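Local coordinates for takeout-like protein 1 (PDB 4G0S) that probably binds and carries small hydrophobic ligands, as a takeout protein of the juvenile hormone binding family, and here holds bound myristic acid, at residues A[82-87]-A[122-127]. Numbering follows the deposited sequence.
Sequences NIEVDF and HIHLVV
Two neighbouring strands of the curled antiparallel sheet pair here, I83 to F87 running against I123 to V127. I83–V127, V85–L125 and F87–I123 are the hydrogen-bonded pairs. I83 N gives a nearly straight bond to V127 O (2.7 Å, 171°), and V127 N returns one to I83 O. V85 and L125 bond each other in the same way. At the F87 end the ladder slackens: F87 N to I123 O is long and weak at 3.3 Å. I123 N reaches F87 O from above the carbonyl plane. The side chains of these six residues form the buried, apolar face. There I123 CB sits over one face of the F87 ring, 3.9 Å from its centroid, a CH-pi contact. F87 has CG between its backbone N and carbonyl carbon (chi1 67°), which swings the ring toward I123. The side chain of I123 also lies about 4 Å from a bound myristic acid. The other face carries E84, D86, H124 and V126. H124 ND1 donates to D86 OD1 at 2.5 Å, but the bond is bent (129°) and weak. E84 OE1 approaches the same imidazole at its edge, 3.2 Å from CE1. Two carboxylates this near would probably favour a protonated ring. A leucine in place of H124 would probably leave D86 OD1 without its imidazole donor and E84 OE1 without the ring edge it now approaches. Strands 54-77 and 139-153 flank the pair. Such a two-faced ladder, apolar on the inner face and mostly polar on the outer one, is characteristic of the long curved sheet that lines the ligand tunnel in takeout proteins.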
loop_
_atom_site.group_PDB
_atom_site.type_symbol
_atom_site.label_atom_id
_atom_site.label_comp_id
_atom_site.label_asym_id
_atom_site.label_seq_id
_atom_site.Cartn_x
_atom_site.Cartn_y
_atom_site.Cartn_z
ATOM N N ASN A 82 18.233 -2.642 -8.245
ATOM C CA ASN A 82 17.023 -1.888 -8.045
ATOM C C ASN A 82 15.904 -2.641 -8.729
ATOM O O ASN A 82 16.136 -3.257 -9.797
ATOM C CB ASN A 82 17.157 -0.536 -8.737
ATOM C CG ASN A 82 17.152 0.624 -7.778
ATOM O OD1 ASN A 82 17.664 0.541 -6.653
ATOM N ND2 ASN A 82 16.604 1.743 -8.235
ATOM N N ILE A 83 14.715 -2.609 -8.106
ATOM C CA ILE A 83 13.464 -3.112 -8.692
ATOM C C ILE A 83 12.407 -2.001 -8.696
ATOM O O ILE A 83 12.174 -1.348 -7.653
ATOM C CB ILE A 83 12.881 -4.359 -7.975
ATOM C CG1 ILE A 83 13.841 -5.519 -8.004
ATOM C CG2 ILE A 83 11.605 -4.800 -8.677
ATOM C CD1 ILE A 83 13.861 -6.339 -6.724
ATOM N N GLU A 84 11.814 -1.772 -9.877
ATOM C CA GLU A 84 10.649 -0.890 -10.014
ATOM C C GLU A 84 9.410 -1.758 -10.235
ATOM O O GLU A 84 9.436 -2.682 -11.059
ATOM C CB GLU A 84 10.774 0.094 -11.180
ATOM C CG GLU A 84 12.068 0.908 -11.272
ATOM C CD GLU A 84 11.887 2.145 -12.129
ATOM O OE1 GLU A 84 10.795 2.326 -12.716
ATOM O OE2 GLU A 84 12.826 2.954 -12.233
ATOM N N VAL A 85 8.332 -1.428 -9.522
ATOM C CA VAL A 85 7.054 -2.115 -9.625
ATOM C C VAL A 85 5.894 -1.117 -9.763
ATOM O O VAL A 85 5.602 -0.324 -8.828
ATOM C CB VAL A 85 6.815 -3.100 -8.445
ATOM C CG1 VAL A 85 5.477 -3.815 -8.582
ATOM C CG2 VAL A 85 7.912 -4.155 -8.384
ATOM N N ASP A 86 5.257 -1.154 -10.944
ATOM C CA ASP A 86 4.035 -0.384 -11.237
ATOM C C ASP A 86 2.785 -1.260 -11.231
ATOM O O ASP A 86 2.780 -2.361 -11.819
ATOM C CB ASP A 86 4.156 0.375 -12.566
ATOM C CG ASP A 86 5.098 1.544 -12.466
ATOM O OD1 ASP A 86 4.965 2.351 -11.519
ATOM O OD2 ASP A 86 5.984 1.665 -13.308
ATOM N N PHE A 87 1.754 -0.779 -10.540
ATOM C CA PHE A 87 0.482 -1.478 -10.443
ATOM C C PHE A 87 -0.656 -0.505 -10.211
ATOM O O PHE A 87 -0.428 0.704 -10.235
ATOM C CB PHE A 87 0.510 -2.630 -9.409
ATOM C CG PHE A 87 0.656 -2.200 -7.957
ATOM C CD1 PHE A 87 -0.427 -2.250 -7.090
ATOM C CD2 PHE A 87 1.889 -1.850 -7.440
ATOM C CE1 PHE A 87 -0.291 -1.910 -5.741
ATOM C CE2 PHE A 87 2.035 -1.494 -6.090
ATOM C CZ PHE A 87 0.936 -1.519 -5.240
ATOM N N HIS A 122 -2.976 4.359 -8.734
ATOM C CA HIS A 122 -1.735 3.914 -9.346
ATOM C C HIS A 122 -0.597 4.107 -8.403
ATOM O O HIS A 122 -0.546 5.078 -7.637
ATOM C CB HIS A 122 -1.516 4.575 -10.716
ATOM C CG HIS A 122 -2.349 3.944 -11.818
ATOM N ND1 HIS A 122 -1.797 3.283 -12.878
ATOM C CD2 HIS A 122 -3.723 3.840 -11.968
ATOM C CE1 HIS A 122 -2.763 2.803 -13.654
ATOM N NE2 HIS A 122 -3.948 3.145 -13.108
ATOM N N ILE A 123 0.318 3.149 -8.420
ATOM C CA ILE A 123 1.432 3.130 -7.480
ATOM C C ILE A 123 2.671 2.924 -8.288
ATOM O O ILE A 123 2.686 2.140 -9.285
ATOM C CB ILE A 123 1.332 1.972 -6.473
ATOM C CG1 ILE A 123 -0.069 1.872 -5.843
ATOM C CG2 ILE A 123 2.376 2.101 -5.372
ATOM C CD1 ILE A 123 -0.274 2.832 -4.712
ATOM N N HIS A 124 3.706 3.647 -7.882
ATOM C CA HIS A 124 5.035 3.439 -8.413
ATOM C C HIS A 124 5.936 3.112 -7.272
ATOM O O HIS A 124 6.228 3.979 -6.461
ATOM C CB HIS A 124 5.522 4.664 -9.168
ATOM C CG HIS A 124 6.823 4.437 -9.877
ATOM N ND1 HIS A 124 6.886 3.919 -11.135
ATOM C CD2 HIS A 124 8.136 4.633 -9.457
ATOM C CE1 HIS A 124 8.182 3.799 -11.493
ATOM N NE2 HIS A 124 8.946 4.211 -10.448
ATOM N N LEU A 125 6.300 1.829 -7.156
ATOM C CA LEU A 125 7.167 1.348 -6.079
ATOM C C LEU A 125 8.582 1.033 -6.586
ATOM O O LEU A 125 8.751 0.283 -7.560
ATOM C CB LEU A 125 6.561 0.127 -5.380
ATOM C CG LEU A 125 7.423 -0.536 -4.298
ATOM C CD1 LEU A 125 7.421 0.273 -3.012
ATOM C CD2 LEU A 125 6.944 -1.964 -4.062
ATOM N N VAL A 126 9.582 1.658 -5.932
ATOM C CA VAL A 126 10.987 1.510 -6.284
ATOM C C VAL A 126 11.646 0.981 -5.039
ATOM O O VAL A 126 11.494 1.572 -3.911
ATOM C CB VAL A 126 11.658 2.847 -6.667
ATOM C CG1 VAL A 126 13.185 2.685 -6.824
ATOM C CG2 VAL A 126 11.009 3.441 -7.911
ATOM N N VAL A 127 12.350 -0.133 -5.238
ATOM C CA VAL A 127 13.019 -0.881 -4.188
ATOM C C VAL A 127 14.454 -1.063 -4.587
ATOM O O VAL A 127 14.759 -1.366 -5.750
ATOM C CB VAL A 127 12.416 -2.290 -3.957
ATOM C CG1 VAL A 127 13.145 -3.008 -2.815
ATOM C CG2 VAL A 127 10.930 -2.216 -3.637
#